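Long-range contacts in outer surface protein (Bacillus cereus ATCC 14579, PDB 1X7F), which is of unknown function but is probably a 6-phospho-N-acetylmuramidase, cleaving phosphorylated muramic-acid disaccharides salvaged from the cell wall: residues P319-V324 / N359-I364; S323-R328 / L349-I354; Q330-N335 / E344-L349; N335-K340 / D355-I360. One frame throughout, in Å; residues are numbered along the deposited sequence. Where two conformers were deposited one is given.

Interaction 1 of 4, residues P319-V324 / N359-I364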
loop_
_atom_site.group_PDB
_atom_site.type_symbol
_atom_site.label_atom_id
_atom_site.label_comp_id
_atom_site.label_asym_id
_atom_site.label_seq_id
_atom_site.Cartn_x
_atom_site.Cartn_y
_atom_site.Cartn_z
ATOM N N PRO A 319 4.923 -31.450 -21.767
ATOM C CA PRO A 319 5.658 -32.691 -21.573
ATOM C C PRO A 319 6.107 -32.827 -20.127
ATOM O O PRO A 319 6.418 -31.826 -19.459
ATOM C CB PRO A 319 6.858 -32.550 -22.524
ATOM C CG PRO A 319 6.419 -31.508 -23.532
ATOM C CD PRO A 319 5.616 -30.544 -22.707
ATOM N N VAL A 320 6.090 -34.060 -19.643
ATOM C CA VAL A 320 6.591 -34.399 -18.320
ATOM C C VAL A 320 8.098 -34.094 -18.250
ATOM O O VAL A 320 8.842 -34.428 -19.172
ATOM C CB VAL A 320 6.302 -35.903 -18.003
ATOM C CG1 VAL A 320 6.895 -36.299 -16.686
ATOM C CG2 VAL A 320 4.794 -36.180 -17.974
ATOM N N ARG A 321 8.535 -33.414 -17.194
ATOM C CA ARG A 321 9.972 -33.319 -16.890
ATOM C C ARG A 321 10.257 -33.654 -15.429
ATOM O O ARG A 321 9.518 -34.411 -14.836
ATOM C CB ARG A 321 10.590 -31.988 -17.330
ATOM C CG ARG A 321 9.676 -30.794 -17.267
ATOM C CD ARG A 321 10.292 -29.501 -17.799
ATOM N NE ARG A 321 9.773 -28.386 -17.011
ATOM C CZ ARG A 321 8.780 -27.584 -17.385
ATOM N NH1 ARG A 321 8.208 -27.734 -18.576
ATOM N NH2 ARG A 321 8.363 -26.624 -16.557
ATOM N N GLU A 322 11.329 -33.128 -14.851
ATOM C CA GLU A 322 11.689 -33.529 -13.494
ATOM C C GLU A 322 10.836 -32.781 -12.487
ATOM O O GLU A 322 10.937 -31.562 -12.368
ATOM C CB GLU A 322 13.188 -33.321 -13.203
ATOM C CG GLU A 322 14.156 -33.990 -14.185
ATOM C CD GLU A 322 13.958 -35.496 -14.340
ATOM O OE1 GLU A 322 13.554 -36.175 -13.358
ATOM O OE2 GLU A 322 14.218 -36.006 -15.456
ATOM N N SER A 323 9.985 -33.529 -11.790
ATOM C CA SER A 323 9.140 -33.004 -10.736
ATOM C C SER A 323 9.878 -32.962 -9.400
ATOM O O SER A 323 10.669 -33.855 -9.072
ATOM C CB SER A 323 7.858 -33.833 -10.619
ATOM O OG SER A 323 6.936 -33.498 -11.653
ATOM N N VAL A 324 9.631 -31.898 -8.647
ATOM C CA VAL A 324 10.283 -31.683 -7.358
ATOM C C VAL A 324 9.222 -31.528 -6.262
ATOM O O VAL A 324 8.030 -31.267 -6.549
ATOM C CB VAL A 324 11.249 -30.436 -7.372
ATOM C CG1 VAL A 324 12.423 -30.647 -8.335
ATOM C CG2 VAL A 324 10.503 -29.133 -7.703
ATOM N N ASN A 359 4.323 -30.015 -13.594
ATOM C CA ASN A 359 5.619 -29.401 -13.909
ATOM C C ASN A 359 5.821 -28.150 -13.047
ATOM O O ASN A 359 4.884 -27.369 -12.869
ATOM C CB ASN A 359 5.690 -29.005 -15.390
ATOM C CG ASN A 359 5.772 -30.204 -16.343
ATOM O OD1 ASN A 359 5.630 -30.028 -17.549
ATOM N ND2 ASN A 359 6.000 -31.413 -15.817
ATOM N N ILE A 360 7.016 -27.939 -12.504
ATOM C CA ILE A 360 7.275 -26.645 -11.831
ATOM C C ILE A 360 7.638 -25.589 -12.876
ATOM O O ILE A 360 8.480 -25.829 -13.739
ATOM C CB ILE A 360 8.369 -26.702 -10.698
ATOM C CG1 ILE A 360 8.576 -25.279 -10.130
ATOM C CG2 ILE A 360 9.702 -27.305 -11.223
ATOM C CD1 ILE A 360 9.506 -25.178 -8.943
ATOM N N VAL A 361 7.010 -24.422 -12.778
ATOM C CA VAL A 361 7.136 -23.376 -13.802
ATOM C C VAL A 361 7.995 -22.218 -13.297
ATOM O O VAL A 361 8.819 -21.678 -14.033
ATOM C CB VAL A 361 5.728 -22.907 -14.277
ATOM C CG1 VAL A 361 5.796 -21.635 -15.092
ATOM C CG2 VAL A 361 5.067 -24.007 -15.112
ATOM N N GLY A 362 7.813 -21.860 -12.024
ATOM C CA GLY A 362 8.555 -20.786 -11.405
ATOM C C GLY A 362 8.259 -20.670 -9.930
ATOM O O GLY A 362 7.667 -21.567 -9.327
ATOM N N THR A 363 8.708 -19.568 -9.331
ATOM C CA THR A 363 8.462 -19.311 -7.920
ATOM C C THR A 363 8.099 -17.846 -7.736
ATOM O O THR A 363 8.672 -16.971 -8.387
ATOM C CB THR A 363 9.695 -19.611 -7.032
ATOM O OG1 THR A 363 10.855 -18.954 -7.566
ATOM C CG2 THR A 363 10.057 -21.099 -6.999
ATOM N N ILE A 364 7.140 -17.594 -6.852
ATOM C CA ILE A 364 6.849 -16.240 -6.410
ATOM C C ILE A 364 8.034 -15.761 -5.570
ATOM O O ILE A 364 8.575 -16.519 -4.769
ATOM C CB ILE A 364 5.532 -16.206 -5.577
ATOM C CG1 ILE A 364 4.332 -16.767 -6.374
ATOM C CG2 ILE A 364 5.285 -14.786 -4.963
ATOM C CD1 ILE A 364 4.183 -16.241 -7.809
HETATM O O HOH W 1 7.602 -32.750 -14.146
HETATM O O HOH W 2 8.923 -30.099 -13.388
#
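Two acceptors share the terminal nitrogen NH2 of Arg321. One is the backbone oxygen of Ile360, 2.9 Å from NH2; the other is a carboxylate oxygen of Glu284 on helix 282-289, with which the arginine forms a salt bridge. The loop 319-324 lies along strand 358-364, an inner strand of the mixed sheet in the C-terminal part of the chain, just ahead of a classic beta bulge in which Val361 and Gly362 both face Val331 of the next strand. The Ile360 oxygen lies close to the guanidinium plane, but seen from the carbonyl the donor stands 45° above its plane, and the bond is bent, with 143° at the hydrogen. Arginine suits the place because it is long enough to cross Asn359 on the way: its chain bends at chi3 (-146°), and one guanidinium face settles over Asn359 CB, 3.7 Å below the plane and off-centre.

Water fills in where the backbones stand too far apart to bond directly. Water 2 accepts from Ile360 N and donates to Glu322 O at 2.7 Å, joining the loop to the strand as a direct backbone bond otherwise would. Water 1 donates to Ser323 OG at 2.7 Å and has weaker bonds to Arg321 O and Asn359 ND2. Ser323 is small and polar, and the single hydrogen of its hydroxyl can serve Lys358 O or Asp355 O, or be shared between them. Farther along, the contact turns apolar: the branch methyls Val324 CG2 and Ile360 CG2 meet at 4.0 Å.

Interaction 2 of 4, residues S323-R328 / L349-I354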
loop_
_atom_site.group_PDB
_atom_site.type_symbol
_atom_site.label_atom_id
_atom_site.label_comp_id
_atom_site.label_asym_id
_atom_site.label_seq_id
_atom_site.Cartn_x
_atom_site.Cartn_y
_atom_site.Cartn_z
ATOM N N SER A 323 9.985 -33.529 -11.790
ATOM C CA SER A 323 9.140 -33.004 -10.736
ATOM C C SER A 323 9.878 -32.962 -9.400
ATOM O O SER A 323 10.669 -33.855 -9.072
ATOM C CB SER A 323 7.858 -33.833 -10.619
ATOM O OG SER A 323 6.936 -33.498 -11.653
ATOM N N VAL A 324 9.631 -31.898 -8.647
ATOM C CA VAL A 324 10.283 -31.683 -7.358
ATOM C C VAL A 324 9.222 -31.528 -6.262
ATOM O O VAL A 324 8.030 -31.267 -6.549
ATOM C CB VAL A 324 11.249 -30.436 -7.372
ATOM C CG1 VAL A 324 12.423 -30.647 -8.335
ATOM C CG2 VAL A 324 10.503 -29.133 -7.703
ATOM N N LEU A 325 9.664 -31.714 -5.020
ATOM C CA LEU A 325 8.858 -31.447 -3.837
ATOM C C LEU A 325 8.092 -30.149 -4.016
ATOM O O LEU A 325 8.666 -29.134 -4.392
ATOM C CB LEU A 325 9.762 -31.348 -2.594
ATOM C CG LEU A 325 9.115 -31.183 -1.211
ATOM C CD1 LEU A 325 8.388 -32.489 -0.814
ATOM C CD2 LEU A 325 10.171 -30.785 -0.142
ATOM N N GLN A 326 6.793 -30.180 -3.749
ATOM C CA GLN A 326 5.976 -28.982 -3.908
ATOM C C GLN A 326 6.080 -28.157 -2.650
ATOM O O GLN A 326 5.883 -28.679 -1.554
ATOM C CB GLN A 326 4.524 -29.337 -4.215
ATOM C CG GLN A 326 4.358 -30.228 -5.423
ATOM C CD GLN A 326 2.917 -30.619 -5.628
ATOM O OE1 GLN A 326 2.074 -29.769 -5.951
ATOM N NE2 GLN A 326 2.622 -31.902 -5.451
ATOM N N GLU A 327 6.429 -26.882 -2.811
ATOM C CA GLU A 327 6.700 -26.001 -1.687
ATOM C C GLU A 327 6.019 -24.663 -1.899
ATOM O O GLU A 327 5.844 -24.246 -3.035
ATOM C CB GLU A 327 8.211 -25.816 -1.506
ATOM C CG GLU A 327 8.962 -27.134 -1.315
ATOM C CD GLU A 327 10.400 -26.932 -0.888
ATOM O OE1 GLU A 327 11.298 -27.137 -1.732
ATOM O OE2 GLU A 327 10.634 -26.560 0.291
ATOM N N ARG A 328 5.622 -24.015 -0.799
ATOM C CA ARG A 328 4.981 -22.693 -0.815
ATOM C C ARG A 328 5.677 -21.708 -1.769
ATOM O O ARG A 328 6.887 -21.488 -1.666
ATOM C CB ARG A 328 4.942 -22.102 0.614
ATOM C CG ARG A 328 4.132 -20.786 0.744
ATOM C CD ARG A 328 3.927 -20.305 2.230
ATOM N NE ARG A 328 3.199 -19.024 2.276
ATOM C CZ ARG A 328 1.864 -18.891 2.277
ATOM N NH1 ARG A 328 1.310 -17.680 2.298
ATOM N NH2 ARG A 328 1.075 -19.956 2.243
ATOM N N LEU A 349 0.682 -23.411 -1.600
ATOM C CA LEU A 349 0.556 -22.731 -0.316
ATOM C C LEU A 349 1.185 -23.519 0.823
ATOM O O LEU A 349 1.672 -22.920 1.776
ATOM C CB LEU A 349 -0.918 -22.442 0.010
ATOM C CG LEU A 349 -1.661 -21.536 -0.973
ATOM C CD1 LEU A 349 -3.157 -21.498 -0.635
ATOM C CD2 LEU A 349 -1.067 -20.126 -0.990
ATOM N N LYS A 350 1.171 -24.853 0.712
ATOM C CA LYS A 350 1.694 -25.778 1.732
ATOM C C LYS A 350 2.437 -26.925 1.046
ATOM O O LYS A 350 2.075 -27.337 -0.060
ATOM C CB LYS A 350 0.561 -26.417 2.562
ATOM C CG LYS A 350 -0.283 -25.482 3.387
ATOM C CD LYS A 350 -1.343 -26.248 4.225
ATOM C CE LYS A 350 -0.698 -27.373 5.028
ATOM N NZ LYS A 350 -1.323 -27.592 6.351
ATOM N N GLU A 351 3.430 -27.475 1.738
ATOM C CA GLU A 351 4.262 -28.537 1.185
ATOM C C GLU A 351 3.441 -29.790 0.839
ATOM O O GLU A 351 2.565 -30.193 1.607
ATOM C CB GLU A 351 5.408 -28.892 2.166
ATOM C CG GLU A 351 6.380 -29.943 1.614
ATOM C CD GLU A 351 7.452 -30.354 2.599
ATOM O OE1 GLU A 351 8.102 -29.457 3.178
ATOM O OE2 GLU A 351 7.650 -31.577 2.802
ATOM N N MET A 352 3.741 -30.393 -0.311
ATOM C CA MET A 352 3.166 -31.679 -0.722
ATOM C C MET A 352 4.273 -32.523 -1.357
ATOM O O MET A 352 5.228 -31.963 -1.904
ATOM C CB MET A 352 2.016 -31.498 -1.716
ATOM C CG MET A 352 0.785 -30.774 -1.155
ATOM S SD MET A 352 -0.280 -30.241 -2.496
ATOM C CE MET A 352 0.498 -28.714 -3.009
ATOM N N PRO A 353 4.170 -33.857 -1.259
ATOM C CA PRO A 353 5.135 -34.755 -1.908
ATOM C C PRO A 353 5.206 -34.527 -3.413
ATOM O O PRO A 353 4.235 -34.047 -4.014
ATOM C CB PRO A 353 4.566 -36.152 -1.599
ATOM C CG PRO A 353 3.851 -35.963 -0.302
ATOM C CD PRO A 353 3.172 -34.616 -0.480
ATOM N N ILE A 354 6.349 -34.855 -4.011
ATOM C CA ILE A 354 6.504 -34.869 -5.467
ATOM C C ILE A 354 5.258 -35.458 -6.159
ATOM O O ILE A 354 4.731 -36.497 -5.744
ATOM C CB ILE A 354 7.756 -35.694 -5.867
ATOM C CG1 ILE A 354 9.049 -34.941 -5.524
ATOM C CG2 ILE A 354 7.750 -35.986 -7.354
ATOM C CD1 ILE A 354 10.338 -35.863 -5.572
HETATM O O HOH W 3 8.509 -26.839 2.092
#
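Gln326 is held against Met352 and Pro353 by both its backbone and its side chain. Its N and O pair with Met352 O and N, each bond 3.0 Å long, making a single antiparallel bridge of the hydrogen-bonded kind. The side chain, extended beyond CG, then carries NE2 to within 3.0 Å of Pro353 O, which lies near the amide plane. Glutamine suits this buried position because its amide can give and take at once: OE1 receives the amine of Lys358, while the Met352 methyl CE packs beside it.

In Ile354 the two branches cover separate targets: CG1 presses on the Val324-Leu325 peptide, 3.3 Å from Leu325 N, and CG2 lies 3.9 Å from Ser323 CB.

At the far end Arg328, extended from CG to NE, is long enough to reach two partners: NH2 bonds Leu349 O at 3.1 Å, in the carbonyl plane and on a lone pair, and NH1 forms a salt bridge with Asp373.

These two loops, mostly at the surface, carry the pairing of strands 330-334 and 345-348 outward past the open end of their hairpin; Leu349 and Lys350 bond the backbone of Tyr302, and Met352 packs on Met303 of strand 303-306.

Interaction 3 of 4, residues Q330-N335 / E344-L349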
loop_
_atom_site.group_PDB
_atom_site.type_symbol
_atom_site.label_atom_id
_atom_site.label_comp_id
_atom_site.label_asym_id
_atom_site.label_seq_id
_atom_site.Cartn_x
_atom_site.Cartn_y
_atom_site.Cartn_z
ATOM N N GLN A 330 5.652 -21.923 -5.176
ATOM C CA GLN A 330 5.926 -22.492 -6.493
ATOM C C GLN A 330 4.733 -22.281 -7.387
ATOM O O GLN A 330 3.588 -22.453 -6.960
ATOM C CB GLN A 330 6.269 -23.984 -6.416
ATOM C CG GLN A 330 7.680 -24.265 -5.956
ATOM C CD GLN A 330 7.922 -25.744 -5.676
ATOM O OE1 GLN A 330 9.005 -26.127 -5.236
ATOM N NE2 GLN A 330 6.920 -26.569 -5.926
ATOM N N VAL A 331 5.010 -21.876 -8.623
ATOM C CA VAL A 331 4.000 -21.890 -9.671
ATOM C C VAL A 331 4.179 -23.215 -10.409
ATOM O O VAL A 331 5.270 -23.516 -10.890
ATOM C CB VAL A 331 4.137 -20.683 -10.625
ATOM C CG1 VAL A 331 3.067 -20.731 -11.700
ATOM C CG2 VAL A 331 4.063 -19.379 -9.831
ATOM N N VAL A 332 3.119 -24.025 -10.429
ATOM C CA VAL A 332 3.158 -25.331 -11.074
ATOM C C VAL A 332 1.996 -25.415 -12.058
ATOM O O VAL A 332 1.028 -24.643 -11.961
ATOM C CB VAL A 332 3.172 -26.550 -10.060
ATOM C CG1 VAL A 332 4.333 -26.433 -9.042
ATOM C CG2 VAL A 332 1.827 -26.725 -9.345
ATOM N N ILE A 333 2.122 -26.340 -12.997
ATOM C CA ILE A 333 1.087 -26.592 -13.969
ATOM C C ILE A 333 0.925 -28.095 -14.147
ATOM O O ILE A 333 1.903 -28.855 -14.112
ATOM C CB ILE A 333 1.393 -25.881 -15.314
ATOM C CG1 ILE A 333 0.118 -25.798 -16.168
ATOM C CG2 ILE A 333 2.557 -26.565 -16.053
ATOM C CD1 ILE A 333 0.119 -24.702 -17.192
ATOM N N GLY A 334 -0.327 -28.508 -14.305
ATOM C CA GLY A 334 -0.655 -29.871 -14.670
ATOM C C GLY A 334 -0.142 -30.150 -16.068
ATOM O O GLY A 334 -0.392 -29.393 -16.999
ATOM N N ASN A 335 0.600 -31.244 -16.189
ATOM C CA ASN A 335 1.234 -31.635 -17.434
ATOM C C ASN A 335 0.417 -32.692 -18.191
ATOM O O ASN A 335 -0.686 -33.030 -17.759
ATOM C CB ASN A 335 2.695 -32.050 -17.168
ATOM C CG ASN A 335 2.832 -33.317 -16.315
ATOM O OD1 ASN A 335 3.732 -33.405 -15.482
ATOM N ND2 ASN A 335 1.983 -34.305 -16.545
ATOM N N GLU A 344 -3.847 -27.002 -15.691
ATOM C CA GLU A 344 -4.288 -26.312 -14.479
ATOM C C GLU A 344 -3.058 -25.710 -13.834
ATOM O O GLU A 344 -2.116 -26.429 -13.487
ATOM C CB GLU A 344 -5.052 -27.225 -13.481
ATOM C CG GLU A 344 -5.449 -26.521 -12.176
ATOM C CD GLU A 344 -6.325 -27.365 -11.244
ATOM O OE1 GLU A 344 -7.433 -27.770 -11.633
ATOM O OE2 GLU A 344 -5.925 -27.600 -10.089
ATOM N N LEU A 345 -3.071 -24.388 -13.702
ATOM C CA LEU A 345 -2.006 -23.649 -13.049
ATOM C C LEU A 345 -2.316 -23.522 -11.558
ATOM O O LEU A 345 -3.452 -23.236 -11.179
ATOM C CB LEU A 345 -1.857 -22.255 -13.683
ATOM C CG LEU A 345 -0.747 -21.351 -13.129
ATOM C CD1 LEU A 345 -0.120 -20.553 -14.256
ATOM C CD2 LEU A 345 -1.232 -20.408 -11.988
ATOM N N GLN A 346 -1.300 -23.743 -10.729
ATOM C CA GLN A 346 -1.442 -23.645 -9.285
ATOM C C GLN A 346 -0.294 -22.850 -8.702
ATOM O O GLN A 346 0.783 -22.776 -9.291
ATOM C CB GLN A 346 -1.464 -25.038 -8.639
ATOM C CG GLN A 346 -2.544 -25.978 -9.166
ATOM C CD GLN A 346 -2.335 -27.415 -8.722
ATOM O OE1 GLN A 346 -1.300 -27.746 -8.120
ATOM N NE2 GLN A 346 -3.309 -28.276 -9.021
ATOM N N ILE A 347 -0.544 -22.239 -7.552
ATOM C CA ILE A 347 0.510 -21.665 -6.748
ATOM C C ILE A 347 0.425 -22.415 -5.424
ATOM O O ILE A 347 -0.638 -22.500 -4.828
ATOM C CB ILE A 347 0.358 -20.121 -6.564
ATOM C CG1 ILE A 347 0.287 -19.411 -7.928
ATOM C CG2 ILE A 347 1.533 -19.580 -5.711
ATOM C CD1 ILE A 347 0.284 -17.887 -7.848
ATOM N N ILE A 348 1.538 -23.007 -5.007
ATOM C CA ILE A 348 1.550 -23.862 -3.831
ATOM C C ILE A 348 1.512 -23.003 -2.563
ATOM O O ILE A 348 2.211 -21.990 -2.476
ATOM C CB ILE A 348 2.802 -24.809 -3.862
ATOM C CG1 ILE A 348 2.889 -25.597 -5.191
ATOM C CG2 ILE A 348 2.805 -25.763 -2.668
ATOM C CD1 ILE A 348 1.565 -26.268 -5.664
ATOM N N LEU A 349 0.682 -23.411 -1.600
ATOM C CA LEU A 349 0.556 -22.731 -0.316
ATOM C C LEU A 349 1.185 -23.519 0.823
ATOM O O LEU A 349 1.672 -22.920 1.776
ATOM C CB LEU A 349 -0.918 -22.442 0.010
ATOM C CG LEU A 349 -1.661 -21.536 -0.973
ATOM C CD1 LEU A 349 -3.157 -21.498 -0.635
ATOM C CD2 LEU A 349 -1.067 -20.126 -0.990
#
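The isopropyl group of Val332 lodges between Gln346 and Ile348 on one side of a beta hairpin built from strands 330-334 and 345-348. Its CG2 methyl, placed between backbone N and carbonyl carbon (chi1 -55°), lies 3.7 Å from Ile348 CD1 and 3.8 Å from CB, the nearest carbon of Gln346, filling the dip between two residues of the facing strand. Ile348 meets it halfway: chi2 of -47° curls CD1 toward the valine, and the two side chains cross at about a right angle. CG1 of the same isoleucine rests 3.9 Å from Gln330 CB, covering the start of the other strand.

Val331, Ile333, Leu345 and Ile347 project from the other side of the sheet, toward helix 282-289, where Val331 and Leu345 both touch Thr288. Val331 CG1 meets Leu345 CD1 diagonally at 4.1 Å, while CG2 reaches Ile347 CG1, within the directly facing pair, at 4.2 Å. The valines and isoleucines, branched at CB, put bulk close to the backbone and suit the short spans of a wholly buried contact; the Val332 face is mixed, taking in the aliphatic part of Gln346.

Between the two layers of side chains the backbones are joined antiparallel. Val332 and Gln346 form the hydrogen-bonded pair, with Gln346 N to Val332 O at 2.8 Å and nearly straight (170°). Toward the turn, Gly334 N donates to Glu344 O at 2.9 Å.

Interaction 4 of 4, residues N335-K340 / D355-I360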
loop_
_atom_site.group_PDB
_atom_site.type_symbol
_atom_site.label_atom_id
_atom_site.label_comp_id
_atom_site.label_asym_id
_atom_site.label_seq_id
_atom_site.Cartn_x
_atom_site.Cartn_y
_atom_site.Cartn_z
ATOM N N ASN A 335 0.600 -31.244 -16.189
ATOM C CA ASN A 335 1.234 -31.635 -17.434
ATOM C C ASN A 335 0.417 -32.692 -18.191
ATOM O O ASN A 335 -0.686 -33.030 -17.759
ATOM C CB ASN A 335 2.695 -32.050 -17.168
ATOM C CG ASN A 335 2.832 -33.317 -16.315
ATOM O OD1 ASN A 335 3.732 -33.405 -15.482
ATOM N ND2 ASN A 335 1.983 -34.305 -16.545
ATOM N N ASN A 336 0.958 -33.216 -19.292
ATOM C CA ASN A 336 0.268 -34.201 -20.145
ATOM C C ASN A 336 -0.309 -35.421 -19.422
ATOM O O ASN A 336 -1.251 -36.057 -19.908
ATOM C CB ASN A 336 1.190 -34.686 -21.270
ATOM C CG ASN A 336 1.550 -33.585 -22.258
ATOM O OD1 ASN A 336 0.934 -32.511 -22.288
ATOM N ND2 ASN A 336 2.561 -33.847 -23.072
ATOM N N SER A 337 0.249 -35.750 -18.264
ATOM C CA SER A 337 -0.157 -36.958 -17.574
ATOM C C SER A 337 -1.196 -36.665 -16.471
ATOM O O SER A 337 -1.558 -37.560 -15.715
ATOM C CB SER A 337 1.072 -37.694 -17.039
ATOM O OG SER A 337 1.565 -37.046 -15.878
ATOM N N PHE A 338 -1.687 -35.422 -16.404
ATOM C CA PHE A 338 -2.678 -35.042 -15.390
ATOM C C PHE A 338 -4.142 -35.078 -15.896
ATOM O O PHE A 338 -5.035 -34.538 -15.238
ATOM C CB PHE A 338 -2.339 -33.683 -14.753
ATOM C CG PHE A 338 -2.558 -33.635 -13.237
ATOM C CD1 PHE A 338 -3.293 -34.620 -12.582
ATOM C CD2 PHE A 338 -2.054 -32.575 -12.482
ATOM C CE1 PHE A 338 -3.500 -34.571 -11.198
ATOM C CE2 PHE A 338 -2.246 -32.520 -11.097
ATOM C CZ PHE A 338 -2.969 -33.534 -10.455
ATOM N N GLY A 339 -4.377 -35.729 -17.040
ATOM C CA GLY A 339 -5.723 -35.879 -17.626
ATOM C C GLY A 339 -6.585 -34.625 -17.595
ATOM O O GLY A 339 -6.237 -33.611 -18.184
ATOM N N LYS A 340 -7.704 -34.702 -16.882
ATOM C CA LYS A 340 -8.612 -33.568 -16.611
ATOM C C LYS A 340 -7.899 -32.289 -16.106
ATOM O O LYS A 340 -8.393 -31.173 -16.296
ATOM C CB LYS A 340 -9.643 -34.046 -15.560
ATOM C CG LYS A 340 -10.738 -33.074 -15.149
ATOM C CD LYS A 340 -12.005 -33.268 -15.978
ATOM C CE LYS A 340 -13.047 -32.189 -15.655
ATOM N NZ LYS A 340 -13.098 -31.842 -14.195
ATOM N N ASP A 355 4.790 -34.786 -7.206
ATOM C CA ASP A 355 3.694 -35.313 -8.018
ATOM C C ASP A 355 4.141 -35.184 -9.462
ATOM O O ASP A 355 4.254 -34.078 -9.994
ATOM C CB ASP A 355 2.381 -34.546 -7.747
ATOM C CG ASP A 355 1.170 -35.178 -8.433
ATOM O OD1 ASP A 355 0.039 -34.969 -7.950
ATOM O OD2 ASP A 355 1.240 -35.886 -9.462
ATOM N N GLU A 356 4.437 -36.316 -10.096
ATOM C CA GLU A 356 5.001 -36.303 -11.455
ATOM C C GLU A 356 4.001 -35.778 -12.492
ATOM O O GLU A 356 4.367 -35.534 -13.636
ATOM C CB GLU A 356 5.531 -37.690 -11.872
ATOM C CG GLU A 356 6.652 -38.278 -11.007
ATOM C CD GLU A 356 7.975 -37.522 -11.077
ATOM O OE1 GLU A 356 8.325 -36.958 -12.142
ATOM O OE2 GLU A 356 8.687 -37.508 -10.050
ATOM N N ARG A 357 2.749 -35.597 -12.076
ATOM C CA ARG A 357 1.701 -35.046 -12.960
ATOM C C ARG A 357 1.690 -33.506 -13.036
ATOM O O ARG A 357 0.857 -32.898 -13.732
ATOM C CB ARG A 357 0.336 -35.590 -12.524
ATOM C CG ARG A 357 0.265 -37.145 -12.560
ATOM C CD ARG A 357 -0.951 -37.740 -11.861
ATOM N NE ARG A 357 -1.137 -37.160 -10.532
ATOM C CZ ARG A 357 -2.175 -37.392 -9.746
ATOM N NH1 ARG A 357 -3.152 -38.208 -10.149
ATOM N NH2 ARG A 357 -2.246 -36.792 -8.554
ATOM N N LYS A 358 2.622 -32.885 -12.318
ATOM C CA LYS A 358 2.802 -31.442 -12.331
ATOM C C LYS A 358 4.211 -31.072 -12.790
ATOM O O LYS A 358 5.174 -31.739 -12.419
ATOM C CB LYS A 358 2.561 -30.868 -10.941
ATOM C CG LYS A 358 1.197 -31.186 -10.360
ATOM C CD LYS A 358 0.951 -30.373 -9.107
ATOM C CE LYS A 358 -0.203 -30.923 -8.302
ATOM N NZ LYS A 358 -0.453 -30.076 -7.108
ATOM N N ASN A 359 4.323 -30.015 -13.594
ATOM C CA ASN A 359 5.619 -29.401 -13.909
ATOM C C ASN A 359 5.821 -28.150 -13.047
ATOM O O ASN A 359 4.884 -27.369 -12.869
ATOM C CB ASN A 359 5.690 -29.005 -15.390
ATOM C CG ASN A 359 5.772 -30.204 -16.343
ATOM O OD1 ASN A 359 5.630 -30.028 -17.549
ATOM N ND2 ASN A 359 6.000 -31.413 -15.817
ATOM N N ILE A 360 7.016 -27.939 -12.504
ATOM C CA ILE A 360 7.275 -26.645 -11.831
ATOM C C ILE A 360 7.638 -25.589 -12.876
ATOM O O ILE A 360 8.480 -25.829 -13.739
ATOM C CB ILE A 360 8.369 -26.702 -10.698
ATOM C CG1 ILE A 360 8.576 -25.279 -10.130
ATOM C CG2 ILE A 360 9.702 -27.305 -11.223
ATOM C CD1 ILE A 360 9.506 -25.178 -8.943
#
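Flat groups carry most of this contact: Arg357 CB sits over the face of the Phe338 ring in a CH-pi contact, 3.8 Å from the centroid and 19° off the ring normal. Farther out, the guanidinium covers the CE1 corner of the ring, with CE1 of Phe338 3.4 Å from Arg357 CZ and the two planes 30° apart. A bend at chi3 brings the arginine back toward the ring in this way. Lys358 adds apolar bulk, its CG 3.8 Å from Phe338 CE2, before its amine goes on to Gln326 and Gln346.

Charge fixes the guanidinium from its edge. Asp355 takes it side-on, OD2 receiving NE at 2.9 Å through its syn lone pair and OD1 receiving NH2 at 3.0 Å. OD2 also accepts the backbone N of Arg357, an Asx turn set within the type I beta turn from Asp355 to Lys358 that leads into strand 358-364. Aspartate is short enough to serve both roles.

Between the backbones, Asn335 N donates to Arg357 O at 3.0 Å, almost straight at 175°. Asn335 CB packs alongside the amide of Asn359, 3.6 Å from Asn359 ND2.

Interaction 3 is the buried core of the group, a hairpin held by regular backbone bonds and aliphatic packing. Interaction 2 prolongs that hairpin at its open end, where the pairing shrinks to one bridge and side-chain amide and guanidinium groups take over on a more exposed surface. Interactions 1 and 4, both partly buried, use strand 358-364, which pairs with strand 330-334 through Asn359-Ile333 and Val361-Val331 bonds; 1 relies on waters and a bent arginine bond, 4 on a phenylalanine covered by an arginine that an aspartate holds. Lys358 ties 2, 3 and 4 together through Gln326 and Gln346, while Ser323 connects 1 and 2 to the turn of 4.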